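Local structure of inactive dihydroorotase-like domain (Chaetomium thermophilum, 5NNL) at residues Leu245-Thr248 against Ala249-Asp252; Asp258-Lys261 against Thr262-Asp266. The protein is a catalytically inactive member of the dihydroorotase-like family, with an alpha/beta-barrel domain of the amidohydrolase type. All coordinates share one frame; numbering follows the deposited sequence.

Contact 1: residues Leu245-Thr248 against Ala249-Asp252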
ATOM      1  N   LEU A 245      -2.744 -15.140   0.803  1.00 28.24           N
ATOM      2  CA  LEU A 245      -3.713 -15.139  -0.288  1.00 29.78           C
ATOM      3  C   LEU A 245      -3.012 -15.247  -1.636  1.00 30.39           C
ATOM      4  O   LEU A 245      -3.439 -16.008  -2.512  1.00 28.66           O
ATOM      5  CB  LEU A 245      -4.569 -13.871  -0.233  1.00 30.52           C
ATOM      6  CG  LEU A 245      -5.659 -13.806   0.840  1.00 29.85           C
ATOM      7  CD1 LEU A 245      -6.181 -12.382   0.982  1.00 31.29           C
ATOM      8  CD2 LEU A 245      -6.796 -14.760   0.512  1.00 32.54           C
ATOM      9  N   LEU A 246      -1.922 -14.497  -1.812  1.00 27.16           N
ATOM     10  CA  LEU A 246      -1.167 -14.564  -3.060  1.00 27.96           C
ATOM     11  C   LEU A 246      -0.473 -15.909  -3.212  1.00 30.69           C
ATOM     12  O   LEU A 246      -0.496 -16.508  -4.293  1.00 29.40           O
ATOM     13  CB  LEU A 246      -0.140 -13.437  -3.108  1.00 29.33           C
ATOM     14  CG  LEU A 246      -0.708 -12.020  -3.126  1.00 29.46           C
ATOM     15  CD1 LEU A 246       0.394 -11.011  -2.843  1.00 30.04           C
ATOM     16  CD2 LEU A 246      -1.379 -11.731  -4.458  1.00 30.92           C
ATOM     17  N   LEU A 247       0.159 -16.394  -2.144  1.00 29.72           N
ATOM     18  CA  LEU A 247       0.870 -17.663  -2.229  1.00 33.71           C
ATOM     19  C   LEU A 247      -0.094 -18.827  -2.408  1.00 32.86           C
ATOM     20  O   LEU A 247       0.260 -19.830  -3.037  1.00 35.30           O
ATOM     21  CB  LEU A 247       1.734 -17.855  -0.986  1.00 31.33           C
ATOM     22  CG  LEU A 247       2.791 -16.769  -0.774  1.00 32.51           C
ATOM     23  CD1 LEU A 247       3.566 -17.033   0.495  1.00 30.04           C
ATOM     24  CD2 LEU A 247       3.740 -16.671  -1.959  1.00 34.22           C
ATOM     25  N   THR A 248      -1.307 -18.716  -1.868  1.00 32.98           N
ATOM     26  CA  THR A 248      -2.328 -19.716  -2.155  1.00 33.97           C
ATOM     27  C   THR A 248      -2.656 -19.740  -3.643  1.00 35.04           C
ATOM     28  O   THR A 248      -2.866 -20.811  -4.223  1.00 35.01           O
ATOM     29  CB  THR A 248      -3.579 -19.432  -1.320  1.00 36.72           C
ATOM     30  OG1 THR A 248      -3.230 -19.415   0.071  1.00 32.73           O
ATOM     31  CG2 THR A 248      -4.653 -20.494  -1.557  1.00 39.40           C
ATOM     32  N   ALA A 249      -2.682 -18.566  -4.282  1.00 32.39           N
ATOM     33  CA  ALA A 249      -2.905 -18.506  -5.724  1.00 35.72           C
ATOM     34  C   ALA A 249      -1.709 -19.046  -6.497  1.00 35.86           C
ATOM     35  O   ALA A 249      -1.878 -19.594  -7.593  1.00 36.63           O
ATOM     36  CB  ALA A 249      -3.205 -17.068  -6.149  1.00 34.85           C
ATOM     37  N   VAL A 250      -0.496 -18.891  -5.956  1.00 33.69           N
ATOM     38  CA  VAL A 250       0.686 -19.489  -6.573  1.00 35.89           C
ATOM     39  C   VAL A 250       0.568 -21.007  -6.560  1.00 37.02           C
ATOM     40  O   VAL A 250       0.790 -21.677  -7.574  1.00 34.94           O
ATOM     41  CB  VAL A 250       1.968 -19.024  -5.852  1.00 36.19           C
ATOM     42  CG1 VAL A 250       3.182 -19.847  -6.301  1.00 33.03           C
ATOM     43  CG2 VAL A 250       2.224 -17.538  -6.095  1.00 32.23           C
ATOM     44  N   VAL A 251       0.233 -21.570  -5.398  1.00 38.24           N
ATOM     45  CA  VAL A 251       0.078 -23.015  -5.276  1.00 39.43           C
ATOM     46  C   VAL A 251      -1.038 -23.507  -6.189  1.00 39.87           C
ATOM     47  O   VAL A 251      -0.962 -24.609  -6.747  1.00 40.74           O
ATOM     48  CB  VAL A 251      -0.172 -23.390  -3.803  1.00 40.07           C
ATOM     49  CG1 VAL A 251      -0.572 -24.851  -3.658  1.00 40.72           C
ATOM     50  CG2 VAL A 251       1.075 -23.096  -2.976  1.00 41.13           C
ATOM     51  N   ASP A 252      -2.088 -22.705  -6.362  1.00 41.20           N
ATOM     52  CA  ASP A 252      -3.174 -23.068  -7.265  1.00 40.44           C
ATOM     53  C   ASP A 252      -2.844 -22.802  -8.726  1.00 40.36           C
ATOM     54  O   ASP A 252      -3.712 -22.994  -9.582  1.00 39.16           O
ATOM     55  CB  ASP A 252      -4.453 -22.314  -6.890  1.00 42.72           C
ATOM     56  CG  ASP A 252      -4.861 -22.544  -5.447  1.00 47.44           C
ATOM     57  OD1 ASP A 252      -4.383 -23.533  -4.849  1.00 48.89           O
ATOM     58  OD2 ASP A 252      -5.655 -21.739  -4.912  1.00 50.83           O
TER

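Contact 2: residues Asp258-Lys261 against Thr262-Asp266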
ATOM      1  N   ASP A 258       7.854 -15.401  -8.837  1.00 28.23           N
ATOM      2  CA  ASP A 258       8.562 -14.213  -9.300  1.00 30.62           C
ATOM      3  C   ASP A 258       7.609 -13.044  -9.512  1.00 27.87           C
ATOM      4  O   ASP A 258       7.955 -11.895  -9.214  1.00 26.03           O
ATOM      5  CB  ASP A 258       9.324 -14.506 -10.588  1.00 32.94           C
ATOM      6  CG  ASP A 258      10.222 -13.358 -10.996  1.00 31.82           C
ATOM      7  OD1 ASP A 258      11.225 -13.104 -10.293  1.00 32.63           O
ATOM      8  OD2 ASP A 258       9.927 -12.702 -12.016  1.00 32.22           O
ATOM      9  N   TYR A 259       6.412 -13.307 -10.040  1.00 28.95           N
ATOM     10  CA  TYR A 259       5.420 -12.243 -10.154  1.00 29.06           C
ATOM     11  C   TYR A 259       5.138 -11.627  -8.789  1.00 28.47           C
ATOM     12  O   TYR A 259       5.186 -10.404  -8.623  1.00 27.06           O
ATOM     13  CB  TYR A 259       4.129 -12.775 -10.779  1.00 29.34           C
ATOM     14  CG  TYR A 259       3.125 -11.678 -11.037  1.00 27.29           C
ATOM     15  CD1 TYR A 259       2.254 -11.260 -10.039  1.00 29.27           C
ATOM     16  CD2 TYR A 259       3.062 -11.044 -12.269  1.00 28.59           C
ATOM     17  CE1 TYR A 259       1.343 -10.250 -10.260  1.00 29.83           C
ATOM     18  CE2 TYR A 259       2.149 -10.029 -12.503  1.00 31.44           C
ATOM     19  CZ  TYR A 259       1.293  -9.635 -11.490  1.00 31.12           C
ATOM     20  OH  TYR A 259       0.380  -8.629 -11.701  1.00 31.79           O
ATOM     21  N   VAL A 260       4.847 -12.467  -7.799  1.00 27.07           N
ATOM     22  CA  VAL A 260       4.594 -11.977  -6.449  1.00 29.22           C
ATOM     23  C   VAL A 260       5.788 -11.176  -5.943  1.00 30.34           C
ATOM     24  O   VAL A 260       5.632 -10.092  -5.368  1.00 27.57           O
ATOM     25  CB  VAL A 260       4.261 -13.153  -5.516  1.00 28.99           C
ATOM     26  CG1 VAL A 260       4.109 -12.680  -4.091  1.00 28.98           C
ATOM     27  CG2 VAL A 260       2.986 -13.842  -5.986  1.00 29.30           C
ATOM     28  N   LYS A 261       7.000 -11.699  -6.148  1.00 28.42           N
ATOM     29  CA  LYS A 261       8.190 -10.999  -5.671  1.00 28.15           C
ATOM     30  C   LYS A 261       8.321  -9.633  -6.331  1.00 28.65           C
ATOM     31  O   LYS A 261       8.549  -8.624  -5.655  1.00 27.70           O
ATOM     32  CB  LYS A 261       9.446 -11.833  -5.923  1.00 30.74           C
ATOM     33  CG  LYS A 261      10.703 -11.218  -5.306  1.00 32.14           C
ATOM     34  CD  LYS A 261      11.942 -12.082  -5.501  1.00 36.74           C
ATOM     35  CE  LYS A 261      12.603 -11.831  -6.846  1.00 36.65           C
ATOM     36  NZ  LYS A 261      13.307 -10.518  -6.895  1.00 42.65           N
ATOM     37  N   THR A 262       8.173  -9.577  -7.657  1.00 27.81           N
ATOM     38  CA  THR A 262       8.313  -8.301  -8.351  1.00 30.61           C
ATOM     39  C   THR A 262       7.241  -7.313  -7.905  1.00 28.63           C
ATOM     40  O   THR A 262       7.501  -6.109  -7.811  1.00 31.96           O
ATOM     41  CB  THR A 262       8.248  -8.499  -9.867  1.00 28.90           C
ATOM     42  OG1 THR A 262       7.041  -9.185 -10.212  1.00 29.73           O
ATOM     43  CG2 THR A 262       9.449  -9.285 -10.374  1.00 28.97           C
ATOM     44  N   ARG A 263       6.032  -7.800  -7.624  1.00 27.34           N
ATOM     45  CA  ARG A 263       4.941  -6.915  -7.233  1.00 27.99           C
ATOM     46  C   ARG A 263       5.024  -6.473  -5.777  1.00 27.41           C
ATOM     47  O   ARG A 263       4.357  -5.500  -5.405  1.00 26.87           O
ATOM     48  CB  ARG A 263       3.597  -7.597  -7.503  1.00 26.01           C
ATOM     49  CG  ARG A 263       3.024  -7.285  -8.879  1.00 26.83           C
ATOM     50  CD  ARG A 263       4.022  -7.559  -9.995  1.00 29.48           C
ATOM     51  NE  ARG A 263       3.539  -7.081 -11.285  1.00 33.15           N
ATOM     52  CZ  ARG A 263       4.177  -7.265 -12.435  1.00 30.78           C
ATOM     53  NH1 ARG A 263       5.322  -7.929 -12.463  1.00 30.45           N
ATOM     54  NH2 ARG A 263       3.662  -6.794 -13.561  1.00 29.90           N
ATOM     55  N   LEU A 264       5.827  -7.147  -4.952  1.00 26.93           N
ATOM     56  CA  LEU A 264       5.988  -6.782  -3.549  1.00 27.47           C
ATOM     57  C   LEU A 264       7.422  -6.402  -3.201  1.00 27.26           C
ATOM     58  O   LEU A 264       7.741  -6.242  -2.014  1.00 25.01           O
ATOM     59  CB  LEU A 264       5.509  -7.926  -2.647  1.00 26.62           C
ATOM     60  CG  LEU A 264       3.994  -8.125  -2.579  1.00 25.26           C
ATOM     61  CD1 LEU A 264       3.639  -9.335  -1.726  1.00 27.36           C
ATOM     62  CD2 LEU A 264       3.289  -6.875  -2.044  1.00 25.56           C
ATOM     63  N   HIS A 265       8.293  -6.236  -4.197  1.00 28.17           N
ATOM     64  CA  HIS A 265       9.657  -5.796  -3.935  1.00 29.58           C
ATOM     65  C   HIS A 265      10.251  -5.039  -5.119  1.00 30.54           C
ATOM     66  O   HIS A 265      10.398  -3.816  -5.054  1.00 32.50           O
ATOM     67  CB  HIS A 265      10.555  -6.982  -3.580  1.00 31.58           C
ATOM     68  CG  HIS A 265      11.958  -6.580  -3.243  1.00 33.94           C
ATOM     69  ND1 HIS A 265      12.336  -6.192  -1.976  1.00 35.74           N
ATOM     70  CD2 HIS A 265      13.062  -6.467  -4.018  1.00 35.83           C
ATOM     71  CE1 HIS A 265      13.619  -5.877  -1.980  1.00 36.87           C
ATOM     72  NE2 HIS A 265      14.082  -6.032  -3.207  1.00 37.35           N
ATOM     73  N   ASP A 266      10.594  -5.747  -6.198  1.00 29.55           N
ATOM     74  CA  ASP A 266      11.335  -5.136  -7.302  1.00 33.34           C
ATOM     75  C   ASP A 266      10.631  -3.895  -7.843  1.00 32.76           C
ATOM     76  O   ASP A 266      11.213  -2.807  -7.898  1.00 33.16           O
ATOM     77  CB  ASP A 266      11.539  -6.156  -8.421  1.00 32.38           C
ATOM     78  CG  ASP A 266      12.361  -7.341  -7.979  1.00 37.72           C
ATOM     79  OD1 ASP A 266      11.812  -8.231  -7.297  1.00 36.22           O
ATOM     80  OD2 ASP A 266      13.561  -7.382  -8.314  1.00 47.36           O
TER

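Contact 1: residues Leu245-Thr248 against Ala249-Asp252
T248 and D252 stand side by side, one turn apart, at the C-terminal end of helix 242-251, their side chains pointing the same way. The methyl CG2 of T248 is anti to the backbone N, which brings it 3.7 Å from OD2 of D252. The modelled carboxylate crowds T248 O, a placement to be read with caution; the same carbonyl accepts the main-chain N-H of D252 (N to O 3.0 Å), the first residue beyond the helix. Both oxygens of the acid are acceptors, as is the carbonyl, so they are not hydrogen-bonded to one another. OG1 of T248 is hydrogen-bonded to P244 O and to the main-chain N of K307.

The methyl CB of A249 sits 3.3 Å from L246 O, while the A249 N-H reaches L245 O at 3.2 Å with an angle of 149°. L247 supplies the straightest of the four i to i+4 bonds, V251 N to L247 O at 2.9 Å and 166°, and V251 CG2 lies 3.4 Å from that same oxygen. The L247 side chain only grazes V250, L247 CD2 to V250 CG2 4.5 Å.

This amphipathic turn packs against several elements: L247 and V251 on strand 281-291, L245 and L246 on helix 181-185, and L246 and V250 on helix 257-271, while T248 and D252 lie toward the surface.

Contact 2: residues Asp258-Lys261 against Thr262-Asp266
The guanidinium of R263 lies flat on the ring of Y259, centres 4.1 Å apart and planes 18° from parallel, a cation-pi stack between residues one helical turn apart. NE rests 3.4 Å from Y259 CZ, and the CD methylene adds a CH-pi contact over the same ring. A bend at chi2 (53°) folds the arginine back over the tyrosine. Beside them, T262 OG1 lies in the guanidinium plane and accepts R263 NH1 (3.1 Å, 162°), which pins the rotation of the flat group. The threonine hydroxyl also sits between two carbonyls, 2.7 Å from Y259 O and 3.0 Å from D258 O.

The polar ends of this pair are tied to the loop leading into strand 215-217 of the alpha/beta barrel: Y259 OH bonds L210 O and R263 NE bonds I213 O. Here helix 257-271 widens into a pi-type turn at 262-266. L264 N bonds K261 O and, weakly, V260 O, and V260 CG1 meets L264 CD1 at 4.1 Å on the buried side.

Toward solvent the contact thins out at D258, whose exposed side chain barely meets T262 (D258 OD2 to T262 CG2 3.8 Å), although its carbonyl accepts T262 N-H. K261, packed on strand 3-11, stays tightly bound though partly exposed: its chain bends at chi3 and chi4, and NZ meets the syn lone pair of D266 OD1 at 2.8 Å, a salt bridge.

In the fold
Contacts 1 and 2 belong to consecutive helices, 242-251 and 257-271, and follow each other in the chain, with centres 13 Å apart on the same side of the domain. They touch through their apolar sides: V250 CG2 meets V260 CG2 at 3.8 Å, and L246 CD1 lies 3.8 Å from L264 CD1 and 4.3 Å from V260 CG1. L246 of contact 1 thus packs against both residues of the V260-L264 pair. Contact 2 is nearer the middle of the chain, about 14 Å from its centre against about 19 Å for contact 1, and it leans on strands 3-11 and 215-217, whereas contact 1 is backed by strand 281-291.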